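Local coordinates for protein glycoside Hydrolase (Bacteroides uniformis, PDB 5TA0) that probably hydrolyses agarose chains as a family 86 glycoside hydrolase, here an engineered variant holding the agarose fragment neoagarooctaose, at residues V610-L615 with I639-N644. Residues are numbered along the deposited sequence; the frame is centred on the assembly and turned at random. Where two conformers were deposited one is given.
Sequences VDYSIL and IFNFSN. With EDO (1,2-ethanediol), chain Q.
Tyr-612 spans from the loop 610-615 to segment 639-644, the end of strand 631-642 and the loop after it, and gives its phenol hydrogen to the side-chain amide of Asn-641, with Tyr-612 OH 2.6 Å from Asn-641 OD1. The donor stands above the carbonyl plane, 46° out of it, and the ring and amide planes are nearly perpendicular, 85° apart. The ring reaches the strand because chi1 (-163°) turns CG away from the backbone N. The same hydroxyl is hydrogen-bonded to the backbone N of Thr-555, and Asn-641 ND2 to the carbonyl of Lys-553, so both polar ends are also tied to the loop that precedes strand 558-568; Lys-554 adds a cation-pi contact to the ring.

Apolar contacts lie beside this bond. Ile-639 presents CG2 to the ring edge, 4.0 Å from Tyr-612 CE1. Its other branch meets Leu-615 tip to tip, with Ile-639 CD1 a tight 3.5 Å from Leu-615 CD1. A phenylalanine in place of Tyr-612 would probably keep the ring against Ile-639 but leave Asn-641 OD1 without this donor and Thr-555 N without this acceptor.

Within the loop, Asp-611 OD2 accepts from Ser-613 N at 3.0 Å and from Ser-613 OG at 2.8 Å, both on one face of the carboxylate, closing an Asx turn around Tyr-612. At the last residue of the strand, a 1,2-ethanediol, probably from the crystallisation liquor, donates from O1 to Phe-642 O (2.7 Å).

In the C-terminal beta-rich region, the contact fastens the 3-10 connection between edge strand 602-609 of a five-stranded mixed sheet and strand 619-624 of a four-stranded antiparallel one to the end of strand 631-642 in the first sheet.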
loop_
_atom_site.group_PDB
_atom_site.type_symbol
_atom_site.label_atom_id
_atom_site.label_comp_id
_atom_site.label_asym_id
_atom_site.label_seq_id
_atom_site.Cartn_x
_atom_site.Cartn_y
_atom_site.Cartn_z
ATOM N N VAL A 610 10.319 -23.671 7.989
ATOM C CA VAL A 610 11.576 -24.388 8.205
ATOM C C VAL A 610 11.732 -24.692 9.691
ATOM O O VAL A 610 11.490 -23.855 10.549
ATOM C CB VAL A 610 12.811 -23.636 7.651
ATOM C CG1 VAL A 610 12.961 -22.258 8.247
ATOM C CG2 VAL A 610 14.079 -24.460 7.847
ATOM N N ASP A 611 12.113 -25.923 9.983
ATOM C CA ASP A 611 12.364 -26.372 11.344
ATOM C C ASP A 611 13.390 -25.424 11.996
ATOM O O ASP A 611 14.515 -25.279 11.516
ATOM C CB ASP A 611 12.886 -27.820 11.234
ATOM C CG ASP A 611 13.258 -28.452 12.552
ATOM O OD1 ASP A 611 13.649 -29.650 12.484
ATOM O OD2 ASP A 611 13.197 -27.827 13.616
ATOM N N TYR A 612 12.975 -24.822 13.106
ATOM C CA TYR A 612 13.819 -23.865 13.843
ATOM C C TYR A 612 15.175 -24.444 14.258
ATOM O O TYR A 612 16.183 -23.746 14.237
ATOM C CB TYR A 612 13.058 -23.359 15.063
ATOM C CG TYR A 612 13.577 -22.086 15.712
ATOM C CD1 TYR A 612 13.476 -20.846 15.067
ATOM C CD2 TYR A 612 14.131 -22.118 16.981
ATOM C CE1 TYR A 612 13.904 -19.690 15.680
ATOM C CE2 TYR A 612 14.565 -20.971 17.600
ATOM C CZ TYR A 612 14.456 -19.767 16.943
ATOM O OH TYR A 612 14.890 -18.638 17.579
ATOM N N SER A 613 15.204 -25.746 14.580
ATOM C CA SER A 613 16.444 -26.415 14.988
ATOM C C SER A 613 17.510 -26.504 13.911
ATOM O O SER A 613 18.677 -26.661 14.242
ATOM C CB SER A 613 16.147 -27.813 15.546
ATOM O OG SER A 613 15.660 -28.693 14.539
ATOM N N ILE A 614 17.127 -26.405 12.634
ATOM C CA ILE A 614 18.071 -26.410 11.508
ATOM C C ILE A 614 18.826 -25.088 11.386
ATOM O O ILE A 614 19.921 -25.040 10.801
ATOM C CB ILE A 614 17.310 -26.686 10.160
ATOM C CG1 ILE A 614 16.686 -28.096 10.194
ATOM C CG2 ILE A 614 18.194 -26.493 8.932
ATOM C CD1 ILE A 614 15.855 -28.447 8.968
ATOM N N LEU A 615 18.236 -24.017 11.893
ATOM C CA LEU A 615 18.817 -22.679 11.728
ATOM C C LEU A 615 19.932 -22.415 12.730
ATOM O O LEU A 615 19.970 -22.987 13.827
ATOM C CB LEU A 615 17.738 -21.608 11.874
ATOM C CG LEU A 615 16.618 -21.685 10.844
ATOM C CD1 LEU A 615 15.603 -20.614 11.186
ATOM C CD2 LEU A 615 17.112 -21.524 9.412
ATOM N N ILE A 639 12.034 -14.798 11.185
ATOM C CA ILE A 639 12.243 -15.548 12.432
ATOM C C ILE A 639 11.213 -15.042 13.436
ATOM O O ILE A 639 11.032 -13.832 13.569
ATOM C CB ILE A 639 13.684 -15.291 12.950
ATOM C CG1 ILE A 639 14.710 -15.814 11.936
ATOM C CG2 ILE A 639 13.928 -15.907 14.322
ATOM C CD1 ILE A 639 14.701 -17.304 11.712
ATOM N N PHE A 640 10.552 -15.966 14.143
ATOM C CA PHE A 640 9.554 -15.635 15.150
ATOM C C PHE A 640 10.031 -16.217 16.470
ATOM O O PHE A 640 9.977 -17.428 16.649
ATOM C CB PHE A 640 8.206 -16.238 14.772
ATOM C CG PHE A 640 7.690 -15.759 13.438
ATOM C CD1 PHE A 640 6.921 -14.599 13.356
ATOM C CD2 PHE A 640 7.973 -16.448 12.283
ATOM C CE1 PHE A 640 6.446 -14.142 12.136
ATOM C CE2 PHE A 640 7.491 -15.990 11.050
ATOM C CZ PHE A 640 6.738 -14.831 10.990
ATOM N N ASN A 641 10.567 -15.364 17.344
ATOM C CA ASN A 641 11.127 -15.802 18.625
ATOM C C ASN A 641 10.134 -15.623 19.763
ATOM O O ASN A 641 9.514 -14.571 19.890
ATOM C CB ASN A 641 12.412 -15.025 18.907
ATOM C CG ASN A 641 13.562 -15.476 18.028
ATOM O OD1 ASN A 641 13.461 -16.492 17.345
ATOM N ND2 ASN A 641 14.661 -14.745 18.068
ATOM N N PHE A 642 10.021 -16.641 20.610
ATOM C CA PHE A 642 9.037 -16.658 21.675
ATOM C C PHE A 642 9.658 -16.293 23.029
ATOM O O PHE A 642 10.862 -16.526 23.268
ATOM C CB PHE A 642 8.378 -18.039 21.752
ATOM C CG PHE A 642 7.826 -18.545 20.441
ATOM C CD1 PHE A 642 7.399 -17.672 19.447
ATOM C CD2 PHE A 642 7.714 -19.903 20.217
ATOM C CE1 PHE A 642 6.875 -18.154 18.265
ATOM C CE2 PHE A 642 7.198 -20.388 19.029
ATOM C CZ PHE A 642 6.771 -19.511 18.051
ATOM N N SER A 643 8.850 -15.688 23.899
ATOM C CA SER A 643 9.293 -15.367 25.277
ATOM C C SER A 643 9.372 -16.595 26.176
ATOM O O SER A 643 10.129 -16.581 27.162
ATOM C CB SER A 643 8.385 -14.314 25.905
ATOM O OG SER A 643 7.011 -14.673 25.772
ATOM N N ASN A 644 8.577 -17.617 25.869
ATOM C CA ASN A 644 8.592 -18.888 26.584
ATOM C C ASN A 644 8.159 -19.991 25.614
ATOM O O ASN A 644 7.951 -19.729 24.417
ATOM C CB ASN A 644 7.651 -18.816 27.798
ATOM C CG ASN A 644 8.252 -18.059 28.967
ATOM O OD1 ASN A 644 9.259 -18.477 29.545
ATOM N ND2 ASN A 644 7.642 -16.933 29.315
HETATM C C1 EDO Q . 11.920 -13.148 22.258
HETATM O O1 EDO Q . 12.172 -14.154 23.242
HETATM C C2 EDO Q . 10.569 -12.530 22.559
HETATM O O2 EDO Q . 10.666 -11.926 23.850
#